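Local coordinates for ribonuclease J (Methanolobus psychrophilus R15, PDB 5HAB), which probably degrades RNA as an exoribonuclease of the metallo-beta-lactamase and beta-CASP family, hydrolysing phosphodiester bonds, at residues B[151-159]-B[165-173]; B[99-107]-B[174-182]. The protein carries 1 engineered substitution. One frame throughout, in Å; residues are numbered along the deposited sequence.

Contact 1. Residues B[151-159]-B[165-173]; sequences VALKAGETL and ITIEFINTQ
L159 and I167 form an antiparallel hydrogen-bonded pair: L159 N reaches I167 O at 2.9 Å, and I167 N returns the bond to L159 O at 2.9 Å. Two more backbone bonds make four in all. Next to the first pair, T158 and E168 are a non-hydrogen-bonded pair. F169 N then meets E157 O at 3.2 Å, and G156 N bonds F169 O at 2.8 Å. G156 belongs to a type II turn from K154 to E157. The E157 side chain reaches across it, and its OE1 takes the K154 N-H from above the carboxylate plane, at 2.9 Å.

The F169 ring is the main apolar element. L153 has CG anti to its backbone N (chi1 -170°), and its CD2 sits over the centre of the ring, 3.8 Å from the centroid. The methyl of A155 packs on N171 CB at 3.5 Å.

E168 lies on the same face as T158, opposite to L159 and I167. There R213 forms a salt bridge with it and H185 a hydrogen bond. Strands 158-160 and 166-172 make a hairpin at the edge of one sheet of the metallo-beta-lactamase fold, flanked by strand 179-186. L153 and F169 pack on I125 of the other sheet, so the ring lies between the sheets.

Contact 2. Residues B[99-107]-B[174-182]; sequences AIVCTHGAL and HSIIDTVFV. Engineered in segment 99-107: A106 (natural residue His). With nucleotides of chain D.
H104 and H174 lie with their rings nearly parallel, planes at 20°, but slid apart. The centroids are 5.2 Å apart and the rings barely overlap. I176 CG2 comes over a face of the H104 ring, 4.2 Å from the centroid, while T179 CG2 is at its edge. T179 runs alongside H104, pointing the same way, and its OG1 lies 3.5 Å from H104 CB. That hydroxyl donates to I176 O, which ties T179 back to the loop at I176.

H104 CG lies between the backbone N and the carbonyl carbon (chi1 64°). This turns ND1 back to its own loop, where A106 N donates to it at 3.0 Å, close to the ring plane. H104 NE2 bonds D196, and H174 ND1 bonds G409, so both rings are fixed in rotation. A106 is an engineered replacement of the second histidine of the HxHxDH motif, at a helix N-cap. As in other metallo-beta-lactamase nucleases, H104, H174 and D196 probably belong to the metal site. L107 N binds OP2 of RNA nucleotide A3 of chain D at 3.1 Å.

V180 N donates to T103 O at 3.2 Å. T103 CG2 meets V182 CG1 at 3.9 Å, their side chains crossing at about a right angle.

H109 stacks on H104, and H410 meets H174 edge-to-face. V101 packs on I167 and F169 of strand 166-172, and strand 49-53 pairs with 96-102.

Overall arrangement
The two contacts have centres about 10 Å apart in the metallo-beta-lactamase part of the chain. They meet where strands 166-172 and 179-186 pair, with I170 and T172 of contact 1 probably bonded to F181 and T179 of contact 2. Contact 1 is partly buried at a sheet edge. It relies on regular backbone bonds and apolar packing. Contact 2 is buried near the centre of the chain and joins strand ends and loops from the two sheets of this part. A single direct hydrogen bond crosses it. The rest is side-chain packing, with T103, the H104 ring and I176 taking the largest shares. RNA is bound at contact 2, whereas contact 1 stays about 10 Å from it at the nearest atom.

Contact 1. Residues B[151-159]-B[165-173]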
# COMPACT_ATOMS: atom_id res chain seq x y z
N VAL B 151 9.46 -0.39 45.16
CA VAL B 151 10.88 -0.32 45.41
C VAL B 151 11.53 0.34 44.20
O VAL B 151 11.35 -0.09 43.04
CB VAL B 151 11.47 -1.71 45.68
CG1 VAL B 151 12.94 -1.60 46.05
CG2 VAL B 151 10.67 -2.41 46.76
N ALA B 152 12.28 1.40 44.48
CA ALA B 152 13.00 2.10 43.44
C ALA B 152 14.33 1.42 43.22
O ALA B 152 15.17 1.34 44.12
CB ALA B 152 13.19 3.56 43.82
N LEU B 153 14.52 0.92 42.00
CA LEU B 153 15.78 0.30 41.63
C LEU B 153 16.33 1.03 40.42
O LEU B 153 15.64 1.20 39.41
CB LEU B 153 15.58 -1.19 41.34
CG LEU B 153 16.87 -1.99 41.17
CD1 LEU B 153 17.67 -1.96 42.46
CD2 LEU B 153 16.56 -3.42 40.75
N LYS B 154 17.57 1.50 40.53
CA LYS B 154 18.18 2.29 39.46
C LYS B 154 18.92 1.39 38.48
O LYS B 154 19.32 0.28 38.82
CB LYS B 154 19.14 3.33 40.04
CG LYS B 154 18.46 4.51 40.72
CD LYS B 154 19.48 5.50 41.26
CE LYS B 154 18.83 6.52 42.19
NZ LYS B 154 19.80 7.55 42.67
N ALA B 155 19.09 1.89 37.27
CA ALA B 155 19.90 1.20 36.28
C ALA B 155 21.30 1.00 36.85
O ALA B 155 21.90 1.94 37.38
CB ALA B 155 19.95 1.99 34.99
N GLY B 156 21.80 -0.22 36.76
CA GLY B 156 23.12 -0.53 37.29
C GLY B 156 23.07 -1.19 38.65
O GLY B 156 24.06 -1.78 39.09
N GLU B 157 21.92 -1.11 39.32
CA GLU B 157 21.76 -1.68 40.66
C GLU B 157 21.15 -3.09 40.64
O GLU B 157 20.44 -3.45 39.70
CB GLU B 157 20.89 -0.77 41.53
CG GLU B 157 21.49 0.61 41.79
CD GLU B 157 20.61 1.45 42.70
OE1 GLU B 157 19.38 1.24 42.72
OE2 GLU B 157 21.16 2.33 43.41
N THR B 158 21.44 -3.86 41.68
CA THR B 158 20.91 -5.22 41.81
C THR B 158 20.14 -5.36 43.13
O THR B 158 20.47 -4.71 44.12
CB THR B 158 22.05 -6.26 41.75
OG1 THR B 158 22.83 -6.03 40.57
CG2 THR B 158 21.49 -7.68 41.70
N LEU B 159 19.11 -6.20 43.12
CA LEU B 159 18.25 -6.41 44.29
C LEU B 159 18.01 -7.90 44.55
O LEU B 159 17.63 -8.62 43.63
CB LEU B 159 16.92 -5.70 44.10
CG LEU B 159 15.87 -5.84 45.20
CD1 LEU B 159 16.33 -5.18 46.49
CD2 LEU B 159 14.54 -5.25 44.73
N ILE B 165 17.31 -15.97 43.57
CA ILE B 165 16.85 -15.04 42.55
C ILE B 165 17.32 -13.62 42.85
O ILE B 165 17.03 -13.09 43.92
CB ILE B 165 15.31 -15.06 42.44
CG1 ILE B 165 14.82 -16.44 42.00
CG2 ILE B 165 14.82 -13.97 41.50
CD1 ILE B 165 13.32 -16.55 41.96
N THR B 166 18.04 -13.01 41.91
CA THR B 166 18.33 -11.57 42.04
C THR B 166 17.90 -10.83 40.78
O THR B 166 17.91 -11.39 39.69
CB THR B 166 19.83 -11.28 42.30
OG1 THR B 166 20.60 -11.62 41.14
CG2 THR B 166 20.34 -12.06 43.50
N ILE B 167 17.53 -9.56 40.93
CA ILE B 167 17.10 -8.76 39.80
C ILE B 167 18.06 -7.61 39.54
O ILE B 167 18.29 -6.77 40.41
CB ILE B 167 15.68 -8.24 40.03
CG1 ILE B 167 14.67 -9.39 39.96
CG2 ILE B 167 15.33 -7.15 39.02
CD1 ILE B 167 13.25 -8.98 40.30
N GLU B 168 18.60 -7.56 38.32
CA GLU B 168 19.51 -6.51 37.89
C GLU B 168 18.86 -5.62 36.83
O GLU B 168 18.24 -6.11 35.89
CB GLU B 168 20.80 -7.13 37.33
CG GLU B 168 21.79 -6.14 36.74
CD GLU B 168 23.02 -6.83 36.18
OE1 GLU B 168 23.10 -8.07 36.26
OE2 GLU B 168 23.93 -6.13 35.67
N PHE B 169 18.98 -4.30 36.99
CA PHE B 169 18.55 -3.36 35.97
C PHE B 169 19.74 -2.92 35.11
O PHE B 169 20.81 -2.63 35.64
CB PHE B 169 17.87 -2.13 36.59
CG PHE B 169 16.43 -2.35 36.99
CD1 PHE B 169 15.84 -3.60 36.86
CD2 PHE B 169 15.67 -1.30 37.47
CE1 PHE B 169 14.51 -3.79 37.22
CE2 PHE B 169 14.34 -1.49 37.83
CZ PHE B 169 13.77 -2.74 37.71
N ILE B 170 19.55 -2.89 33.80
CA ILE B 170 20.57 -2.37 32.88
C ILE B 170 19.96 -1.22 32.10
O ILE B 170 18.88 -1.36 31.56
CB ILE B 170 21.09 -3.47 31.94
CG1 ILE B 170 21.59 -4.66 32.74
CG2 ILE B 170 22.18 -2.92 31.03
CD1 ILE B 170 21.59 -5.93 31.97
N ASN B 171 20.64 -0.08 32.03
CA ASN B 171 20.04 1.07 31.37
C ASN B 171 19.93 0.83 29.86
O ASN B 171 20.78 0.18 29.26
CB ASN B 171 20.85 2.35 31.64
CG ASN B 171 21.51 2.91 30.40
OD1 ASN B 171 22.66 2.58 30.09
ND2 ASN B 171 20.80 3.77 29.68
N THR B 172 18.85 1.32 29.28
CA THR B 172 18.72 1.31 27.83
C THR B 172 18.00 2.58 27.40
O THR B 172 17.71 3.44 28.24
CB THR B 172 17.95 0.06 27.34
OG1 THR B 172 18.08 -0.05 25.92
CG2 THR B 172 16.47 0.15 27.72
N GLN B 173 17.72 2.71 26.11
CA GLN B 173 17.03 3.90 25.62
C GLN B 173 15.65 3.54 25.08
O GLN B 173 15.41 2.40 24.68
CB GLN B 173 17.86 4.60 24.54
CG GLN B 173 19.00 5.45 25.07
CD GLN B 173 18.52 6.73 25.72
OE1 GLN B 173 17.67 7.44 25.17
NE2 GLN B 173 19.06 7.04 26.89

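Contact 2. Residues B[99-107]-B[174-182]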
# COMPACT_ATOMS: atom_id res chain seq x y z
N ALA B 99 7.55 -10.74 42.93
CA ALA B 99 7.80 -9.35 42.57
C ALA B 99 7.17 -9.00 41.23
O ALA B 99 6.93 -9.86 40.39
CB ALA B 99 9.29 -9.07 42.53
N ILE B 100 6.90 -7.71 41.04
CA ILE B 100 6.38 -7.19 39.78
C ILE B 100 7.34 -6.12 39.25
O ILE B 100 7.47 -5.06 39.84
CB ILE B 100 4.98 -6.62 39.96
CG1 ILE B 100 4.02 -7.72 40.42
CG2 ILE B 100 4.49 -5.97 38.67
CD1 ILE B 100 2.60 -7.24 40.64
N VAL B 101 8.02 -6.41 38.15
CA VAL B 101 8.94 -5.44 37.57
C VAL B 101 8.25 -4.64 36.47
O VAL B 101 7.53 -5.19 35.64
CB VAL B 101 10.21 -6.10 37.02
CG1 VAL B 101 11.11 -5.07 36.35
CG2 VAL B 101 10.97 -6.79 38.14
N CYS B 102 8.44 -3.32 36.50
CA CYS B 102 7.99 -2.45 35.42
C CYS B 102 9.21 -1.80 34.78
O CYS B 102 9.88 -0.98 35.42
CB CYS B 102 7.02 -1.40 35.92
SG CYS B 102 5.42 -2.07 36.40
N THR B 103 9.48 -2.14 33.53
CA THR B 103 10.72 -1.71 32.89
C THR B 103 10.66 -0.24 32.47
O THR B 103 11.70 0.37 32.26
CB THR B 103 11.04 -2.57 31.65
OG1 THR B 103 9.86 -2.72 30.86
CG2 THR B 103 11.54 -3.95 32.08
N HIS B 104 9.46 0.31 32.37
CA HIS B 104 9.30 1.76 32.23
C HIS B 104 7.87 2.18 32.53
O HIS B 104 7.02 1.35 32.85
CB HIS B 104 9.71 2.24 30.82
CG HIS B 104 8.85 1.71 29.71
ND1 HIS B 104 7.50 1.95 29.63
CD2 HIS B 104 9.17 0.98 28.62
CE1 HIS B 104 7.01 1.37 28.55
NE2 HIS B 104 8.00 0.77 27.91
N GLY B 105 7.59 3.48 32.40
CA GLY B 105 6.33 4.02 32.88
C GLY B 105 5.27 4.40 31.86
O GLY B 105 4.31 5.10 32.21
N ALA B 106 5.41 3.93 30.63
CA ALA B 106 4.39 4.20 29.61
C ALA B 106 3.25 3.20 29.76
O ALA B 106 3.43 2.14 30.38
CB ALA B 106 4.99 4.13 28.21
N LEU B 107 2.09 3.51 29.18
CA LEU B 107 0.87 2.73 29.42
C LEU B 107 0.92 1.29 28.92
O LEU B 107 0.15 0.45 29.38
CB LEU B 107 -0.35 3.41 28.80
CG LEU B 107 -0.94 4.63 29.50
CD1 LEU B 107 -2.26 5.01 28.86
CD2 LEU B 107 -1.13 4.37 30.99
N HIS B 174 14.76 4.53 25.05
CA HIS B 174 13.40 4.35 24.57
C HIS B 174 12.71 5.71 24.51
O HIS B 174 13.30 6.72 24.90
CB HIS B 174 12.62 3.38 25.47
CG HIS B 174 11.30 2.96 24.91
ND1 HIS B 174 11.16 2.45 23.64
CD2 HIS B 174 10.05 3.00 25.43
CE1 HIS B 174 9.89 2.18 23.41
NE2 HIS B 174 9.19 2.50 24.48
N SER B 175 11.47 5.74 24.04
CA SER B 175 10.72 6.98 23.90
C SER B 175 10.23 7.54 25.23
O SER B 175 9.43 8.48 25.27
CB SER B 175 9.54 6.77 22.95
OG SER B 175 8.82 5.62 23.32
N ILE B 176 10.69 6.95 26.33
CA ILE B 176 10.44 7.50 27.65
C ILE B 176 11.72 7.32 28.45
O ILE B 176 12.48 6.37 28.22
CB ILE B 176 9.22 6.83 28.34
CG1 ILE B 176 8.89 7.56 29.66
CG2 ILE B 176 9.47 5.35 28.59
CD1 ILE B 176 7.67 7.01 30.39
N ILE B 177 11.98 8.25 29.35
CA ILE B 177 13.21 8.26 30.12
C ILE B 177 13.21 7.14 31.15
O ILE B 177 12.15 6.66 31.56
CB ILE B 177 13.43 9.63 30.79
CG1 ILE B 177 12.18 10.02 31.58
CG2 ILE B 177 13.75 10.69 29.75
CD1 ILE B 177 12.35 11.29 32.40
N ASP B 178 14.42 6.73 31.55
CA ASP B 178 14.63 5.73 32.60
C ASP B 178 14.02 4.37 32.25
O ASP B 178 13.21 3.83 33.00
CB ASP B 178 14.07 6.24 33.93
CG ASP B 178 15.04 6.03 35.09
OD1 ASP B 178 16.11 5.43 34.88
OD2 ASP B 178 14.72 6.46 36.22
N THR B 179 14.43 3.82 31.11
CA THR B 179 14.01 2.49 30.68
C THR B 179 15.14 1.48 30.89
O THR B 179 16.32 1.81 30.68
CB THR B 179 13.56 2.49 29.20
OG1 THR B 179 12.46 3.39 29.03
CG2 THR B 179 13.12 1.10 28.77
N VAL B 180 14.80 0.27 31.33
CA VAL B 180 15.81 -0.73 31.62
C VAL B 180 15.54 -2.10 30.97
O VAL B 180 14.39 -2.50 30.79
CB VAL B 180 15.97 -0.91 33.15
CG1 VAL B 180 16.46 0.38 33.79
CG2 VAL B 180 14.64 -1.35 33.79
N PHE B 181 16.62 -2.80 30.60
CA PHE B 181 16.59 -4.24 30.46
C PHE B 181 16.55 -4.81 31.87
O PHE B 181 17.16 -4.24 32.78
CB PHE B 181 17.83 -4.80 29.74
CG PHE B 181 17.95 -4.40 28.29
CD1 PHE B 181 16.96 -3.69 27.65
CD2 PHE B 181 19.07 -4.77 27.56
CE1 PHE B 181 17.09 -3.33 26.32
CE2 PHE B 181 19.21 -4.43 26.24
CZ PHE B 181 18.22 -3.71 25.61
N VAL B 182 15.88 -5.94 32.05
CA VAL B 182 15.95 -6.59 33.36
C VAL B 182 16.56 -7.98 33.23
O VAL B 182 16.16 -8.77 32.38
CB VAL B 182 14.56 -6.63 34.06
CG1 VAL B 182 13.49 -7.14 33.12
CG2 VAL B 182 14.61 -7.50 35.31
P A D 3 1.73 6.66 26.58
OP1 A D 3 2.19 7.77 27.45
OP2 A D 3 2.42 5.35 26.65
O5' A D 3 0.18 6.40 26.86
C5' A D 3 -0.72 7.49 27.08
C4' A D 3 -1.39 7.92 25.81
O4' A D 3 -2.44 6.99 25.44
C3' A D 3 -2.09 9.27 25.85
O3' A D 3 -1.19 10.35 25.70
C2' A D 3 -3.10 9.16 24.70
O2' A D 3 -2.47 9.41 23.46
C1' A D 3 -3.48 7.68 24.77
N9 A D 3 -4.76 7.44 25.45
C8 A D 3 -5.01 7.11 26.76
N7 A D 3 -6.28 6.97 27.04
C5 A D 3 -6.92 7.22 25.83
C6 A D 3 -8.28 7.23 25.45
N6 A D 3 -9.29 6.97 26.28
N1 A D 3 -8.57 7.52 24.16
C2 A D 3 -7.56 7.78 23.32
N3 A D 3 -6.25 7.80 23.56
C4 A D 3 -6.00 7.51 24.85
O HOH W 1 10.10 5.37 33.05